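Local atomic coordinates of anti-sigma-I factor RsgI3 (Clostridium thermocellum, PDB entry 6QE7), a protein that probably holds the sigma factor SigI3 inactive and senses plant polysaccharides outside the cell through a pair of pectin-binding PA14 domains. Residues A[256-261]-A[269-274]. Sequence-based numbering, arbitrary orientation.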
loop_
_atom_site.group_PDB
_atom_site.type_symbol
_atom_site.label_atom_id
_atom_site.label_comp_id
_atom_site.label_asym_id
_atom_site.label_seq_id
_atom_site.Cartn_x
_atom_site.Cartn_y
_atom_site.Cartn_z
ATOM N N ILE A 256 1.928 10.524 -3.851
ATOM C CA ILE A 256 2.976 11.544 -4.044
ATOM C C ILE A 256 2.777 12.100 -5.467
ATOM O O ILE A 256 2.584 11.300 -6.389
ATOM C CB ILE A 256 4.396 10.988 -3.808
ATOM C CG1 ILE A 256 5.451 12.067 -4.117
ATOM C CG2 ILE A 256 4.665 9.712 -4.609
ATOM C CD1 ILE A 256 6.896 11.746 -3.765
ATOM N N LYS A 257 2.835 13.418 -5.594
ATOM C CA LYS A 257 2.921 14.154 -6.880
ATOM C C LYS A 257 4.042 15.167 -6.733
ATOM O O LYS A 257 4.138 15.858 -5.665
ATOM C CB LYS A 257 1.571 14.747 -7.274
ATOM C CG LYS A 257 1.577 15.431 -8.650
ATOM C CD LYS A 257 0.161 15.691 -9.228
ATOM C CE LYS A 257 -0.661 16.566 -8.310
ATOM N NZ LYS A 257 -1.963 16.955 -8.923
ATOM N N VAL A 258 4.916 15.183 -7.738
ATOM C CA VAL A 258 6.000 16.167 -7.884
ATOM C C VAL A 258 5.885 16.743 -9.305
ATOM O O VAL A 258 5.776 15.960 -10.308
ATOM C CB VAL A 258 7.407 15.580 -7.601
ATOM C CG1 VAL A 258 8.530 16.617 -7.776
ATOM C CG2 VAL A 258 7.514 15.049 -6.196
ATOM N N GLU A 259 5.926 18.074 -9.378
ATOM C CA GLU A 259 5.933 18.854 -10.655
ATOM C C GLU A 259 7.198 19.746 -10.681
ATOM O O GLU A 259 7.579 20.371 -9.655
ATOM C CB GLU A 259 4.618 19.619 -10.863
ATOM C CG GLU A 259 3.394 18.774 -11.215
ATOM C CD GLU A 259 2.020 19.460 -11.276
ATOM O OE1 GLU A 259 1.896 20.621 -10.837
ATOM O OE2 GLU A 259 1.062 18.793 -11.682
ATOM N N TYR A 260 7.835 19.782 -11.845
ATOM C CA TYR A 260 9.089 20.522 -12.118
ATOM C C TYR A 260 8.908 21.296 -13.430
ATOM O O TYR A 260 8.464 20.742 -14.429
ATOM C CB TYR A 260 10.287 19.576 -12.284
ATOM C CG TYR A 260 11.570 20.278 -12.650
ATOM C CD1 TYR A 260 12.105 21.203 -11.775
ATOM C CD2 TYR A 260 12.229 20.090 -13.848
ATOM C CE1 TYR A 260 13.265 21.890 -12.058
ATOM C CE2 TYR A 260 13.359 20.835 -14.186
ATOM C CZ TYR A 260 13.897 21.730 -13.282
ATOM O OH TYR A 260 15.035 22.480 -13.502
ATOM N N CYS A 261 9.331 22.539 -13.447
ATOM C CA CYS A 261 9.442 23.282 -14.709
ATOM C C CYS A 261 10.840 23.918 -14.774
ATOM O O CYS A 261 11.391 24.387 -13.820
ATOM C CB CYS A 261 8.261 24.213 -14.889
ATOM S SG CYS A 261 8.206 25.604 -13.731
ATOM N N ILE A 269 16.790 18.558 -10.736
ATOM C CA ILE A 269 15.855 18.390 -9.585
ATOM C C ILE A 269 16.187 17.110 -8.800
ATOM O O ILE A 269 16.310 16.005 -9.414
ATOM C CB ILE A 269 14.402 18.439 -10.087
ATOM C CG1 ILE A 269 13.412 18.243 -8.920
ATOM C CG2 ILE A 269 14.251 17.425 -11.210
ATOM C CD1 ILE A 269 12.013 18.456 -9.277
ATOM N N LYS A 270 16.359 17.263 -7.490
ATOM C CA LYS A 270 16.474 16.125 -6.514
ATOM C C LYS A 270 15.304 16.251 -5.535
ATOM O O LYS A 270 15.001 17.406 -5.199
ATOM C CB LYS A 270 17.798 16.179 -5.744
ATOM C CG LYS A 270 19.078 15.915 -6.534
ATOM C CD LYS A 270 20.376 16.254 -5.777
ATOM C CE LYS A 270 21.655 15.605 -6.308
ATOM N NZ LYS A 270 21.688 15.399 -7.785
ATOM N N LEU A 271 14.697 15.124 -5.098
ATOM C CA LEU A 271 13.704 15.076 -3.969
ATOM C C LEU A 271 14.380 14.298 -2.857
ATOM O O LEU A 271 14.868 13.168 -3.125
ATOM C CB LEU A 271 12.362 14.448 -4.397
ATOM C CG LEU A 271 11.307 14.283 -3.299
ATOM C CD1 LEU A 271 10.726 15.635 -2.890
ATOM C CD2 LEU A 271 10.221 13.346 -3.725
ATOM N N LEU A 272 14.566 14.966 -1.727
ATOM C CA LEU A 272 15.184 14.380 -0.531
ATOM C C LEU A 272 14.131 14.278 0.559
ATOM O O LEU A 272 13.206 15.082 0.537
ATOM C CB LEU A 272 16.312 15.310 -0.095
ATOM C CG LEU A 272 17.332 15.539 -1.216
ATOM C CD1 LEU A 272 17.196 16.940 -1.804
ATOM C CD2 LEU A 272 18.746 15.264 -0.718
ATOM N N TRP A 273 14.383 13.435 1.541
ATOM C CA TRP A 273 13.631 13.441 2.809
ATOM C C TRP A 273 14.575 13.368 4.015
ATOM O O TRP A 273 15.775 12.929 3.922
ATOM C CB TRP A 273 12.579 12.314 2.859
ATOM C CG TRP A 273 13.111 10.903 2.785
ATOM C CD1 TRP A 273 14.404 10.472 2.740
ATOM C CD2 TRP A 273 12.315 9.712 2.708
ATOM N NE1 TRP A 273 14.449 9.119 2.692
ATOM C CE2 TRP A 273 13.190 8.628 2.631
ATOM C CE3 TRP A 273 10.949 9.472 2.738
ATOM C CZ2 TRP A 273 12.752 7.320 2.588
ATOM C CZ3 TRP A 273 10.506 8.176 2.656
ATOM C CH2 TRP A 273 11.393 7.123 2.568
ATOM N N SER A 274 13.989 13.733 5.135
ATOM C CA SER A 274 14.661 13.679 6.438
ATOM C C SER A 274 13.601 13.535 7.512
ATOM O O SER A 274 12.418 13.986 7.298
ATOM C CB SER A 274 15.521 14.935 6.616
ATOM O OG SER A 274 14.720 16.099 6.863
#
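In the beta sandwich of the second PA14 domain of RsgI3, the alternate residues Ile256, Val258 and Tyr260 of one sheet meet Ile269 and Leu271 of the facing sheet. Strand 254-263 belongs to the first sheet and strand 268-274 to the other. The axes of the two segments approach to 9.5 Å and run nearly antiparallel, at 155°, a spacing spanned by side chains alone, without a hydrogen bond between the segments.

Ile269 and Tyr260 lie alongside one another, pointing opposite ways. CB of Ile269 sits over one face of the tyrosine ring, 4.2 Å from its centroid and displaced toward the rim, a CH-pi contact. With CG1 anti to the backbone N (chi1 179°) and the chain extended beyond it, Ile269 carries CD1 up to CB of Tyr260, 3.6 Å away. The same methyl lies 4.2 Å from CG1 of Val258, so one isoleucine bridges two successive inward residues of the facing strand.

Further along, CD2 of Leu271 plays a similar double role. It meets CD1 of Ile256 tip to tip at 3.7 Å, the extended isoleucine reaching across, and passes CG2 of Val258 at 4.0 Å on a slanting approach. All five residues are buried. Trp198 widens the apolar layer by touching Val258, Tyr260 and Ile269, while Val222 packs on Val258 and Thr214 on Leu271. On the other face of its strand, the buried Glu259 forms a salt bridge with Arg197.

Only seven residues separate the segments, so the chain crosses directly from one sheet to the other, and the aliphatic and aromatic side chains that meet between the sheets give the face-to-face packing characteristic of the PA14 beta sandwich.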